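Local atomic coordinates of 16S rRNA processing protein (Pseudomonas aeruginosa, PDB entry 2F1L), a protein that probably assists the final step of 30S ribosomal subunit assembly, possibly of its head region, and is needed for efficient processing of 16S rRNA. Residues T42-D46 and Y164-L170. Residues are numbered along the deposited sequence; the frame is centred on the assembly and turned at random.
Sequences TDPLD and YTGQCVL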
loop_
_atom_site.group_PDB
_atom_site.type_symbol
_atom_site.label_atom_id
_atom_site.label_comp_id
_atom_site.label_asym_id
_atom_site.label_seq_id
_atom_site.Cartn_x
_atom_site.Cartn_y
_atom_site.Cartn_z
ATOM N N THR A 42 7.495 1.467 7.354
ATOM C CA THR A 42 6.916 0.554 8.324
ATOM C C THR A 42 5.388 0.477 8.160
ATOM O O THR A 42 4.773 1.340 7.558
ATOM C CB THR A 42 7.233 0.998 9.769
ATOM O OG1 THR A 42 6.649 2.299 10.045
ATOM C CG2 THR A 42 8.733 1.091 9.961
ATOM N N ASP A 43 4.814 -0.607 8.679
ATOM C CA ASP A 43 3.390 -0.783 8.736
ATOM C C ASP A 43 3.077 -1.047 10.190
ATOM O O ASP A 43 3.609 -1.964 10.749
ATOM C CB ASP A 43 2.997 -2.003 7.917
ATOM C CG ASP A 43 1.523 -2.191 7.853
ATOM O OD1 ASP A 43 0.786 -1.340 8.424
ATOM O OD2 ASP A 43 1.112 -3.193 7.215
ATOM N N PRO A 44 2.277 -0.183 10.845
ATOM C CA PRO A 44 1.676 1.095 10.538
ATOM C C PRO A 44 2.734 2.114 10.194
ATOM O O PRO A 44 3.897 1.951 10.603
ATOM C CB PRO A 44 1.083 1.513 11.882
ATOM C CG PRO A 44 0.823 0.268 12.592
ATOM C CD PRO A 44 1.941 -0.603 12.214
ATOM N N LEU A 45 2.338 3.201 9.529
ATOM C CA LEU A 45 3.314 4.225 9.187
ATOM C C LEU A 45 4.141 4.713 10.387
ATOM O O LEU A 45 5.328 5.032 10.238
ATOM C CB LEU A 45 2.639 5.421 8.536
ATOM C CG LEU A 45 3.521 6.383 7.725
ATOM C CD1 LEU A 45 4.171 5.681 6.585
ATOM C CD2 LEU A 45 2.658 7.515 7.196
ATOM N N ASP A 46 3.534 4.792 11.568
ATOM C CA ASP A 46 4.197 5.496 12.675
ATOM C C ASP A 46 5.087 4.590 13.489
ATOM O O ASP A 46 5.687 5.008 14.439
ATOM C CB ASP A 46 3.185 6.212 13.582
ATOM C CG ASP A 46 2.342 5.271 14.374
ATOM O OD1 ASP A 46 2.542 4.050 14.233
ATOM O OD2 ASP A 46 1.451 5.759 15.109
ATOM N N TYR A 164 -3.880 -3.587 4.453
ATOM C CA TYR A 164 -3.086 -3.468 5.685
ATOM C C TYR A 164 -1.658 -3.171 5.256
ATOM O O TYR A 164 -0.831 -4.078 5.094
ATOM C CB TYR A 164 -3.148 -4.755 6.542
ATOM C CG TYR A 164 -2.393 -4.611 7.838
ATOM C CD1 TYR A 164 -2.936 -3.945 8.917
ATOM C CD2 TYR A 164 -1.106 -5.090 7.963
ATOM C CE1 TYR A 164 -2.230 -3.778 10.103
ATOM C CE2 TYR A 164 -0.392 -4.919 9.115
ATOM C CZ TYR A 164 -0.958 -4.266 10.194
ATOM O OH TYR A 164 -0.213 -4.118 11.356
ATOM N N THR A 165 -1.407 -1.902 5.000
ATOM C CA THR A 165 -0.077 -1.384 4.674
ATOM C C THR A 165 0.047 -0.008 5.318
ATOM O O THR A 165 -0.961 0.610 5.664
ATOM C CB THR A 165 0.084 -1.142 3.183
ATOM O OG1 THR A 165 -0.826 -0.104 2.766
ATOM C CG2 THR A 165 -0.205 -2.396 2.406
ATOM N N GLY A 166 1.269 0.485 5.419
ATOM C CA GLY A 166 1.549 1.795 6.006
ATOM C C GLY A 166 1.097 2.988 5.170
ATOM O O GLY A 166 0.926 4.079 5.706
ATOM N N GLN A 167 0.920 2.805 3.861
ATOM C CA GLN A 167 0.343 3.857 3.078
ATOM C C GLN A 167 -1.068 4.125 3.559
ATOM O O GLN A 167 -1.612 5.254 3.370
ATOM C CB GLN A 167 0.334 3.477 1.586
ATOM C CG GLN A 167 -0.126 4.613 0.680
ATOM C CD GLN A 167 0.029 4.339 -0.804
ATOM O OE1 GLN A 167 -0.410 5.151 -1.609
ATOM N NE2 GLN A 167 0.657 3.228 -1.176
ATOM N N CYS A 168 -1.665 3.081 4.154
ATOM C CA CYS A 168 -3.040 3.124 4.636
ATOM C C CYS A 168 -3.176 3.224 6.167
ATOM O O CYS A 168 -3.873 4.116 6.708
ATOM C CB CYS A 168 -3.801 1.900 4.164
ATOM S SG CYS A 168 -5.527 1.936 4.729
ATOM N N VAL A 169 -2.538 2.293 6.868
ATOM C CA VAL A 169 -2.658 2.236 8.335
ATOM C C VAL A 169 -1.623 3.153 8.926
ATOM O O VAL A 169 -0.434 2.889 8.815
ATOM C CB VAL A 169 -2.449 0.806 8.888
ATOM C CG1 VAL A 169 -2.527 0.812 10.442
ATOM C CG2 VAL A 169 -3.488 -0.110 8.324
ATOM N N LEU A 170 -2.052 4.221 9.569
ATOM C CA LEU A 170 -1.072 5.176 10.116
ATOM C C LEU A 170 -0.665 4.857 11.563
ATOM O O LEU A 170 0.501 5.040 11.938
ATOM C CB LEU A 170 -1.637 6.602 10.055
ATOM C CG LEU A 170 -2.170 7.030 8.687
ATOM C CD1 LEU A 170 -2.461 8.473 8.673
ATOM C CD2 LEU A 170 -1.155 6.697 7.615
#
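Leu45 and Asp46 give their backbone N-H groups to the carbonyls of Val169 and Leu170. Leu45 N to Val169 O is 2.9 Å and nearly straight, with an N-H...O angle of 161°. Asp46 N to Leu170 O is 3.1 Å and more bent. Val169 O also receives a CA-H...O contact from Pro44 CA at 3.3 Å. A cis peptide bond precedes Pro44, and Thr42 OG1 bonds Pro44 O within the loop at 2.8 Å. The Asp46 carboxylate sits beside Leu170 O but is bonded to Ser171 OG.

The apolar contacts run side by side. Pro44 CB meets Val169 CG1 at 3.9 Å, and Leu45 CD2 meets Leu170 CD2 at 3.9 Å. Leu45 CB and CD1 also rest against Gly166 O. Gly166 brings its backbone close to that of Asp43, with CA to CA at 4.2 Å.

Asp43 is modelled in two conformers, so its side-chain contact is less certain. In one of them CG is anti to the backbone N (chi1 -176°), which brings the carboxylate to the Tyr164 ring. OD1 then lies 3.8 Å above one ring face, toward the rim, with the two planes 41° apart.

This is buried interdomain packing: a loop of the RimM N-terminal domain, between strands 35-40 and 53-58, docks on the turn and first residues of strand 169-173, an outermost strand of the PRC-barrel sheet within this chain.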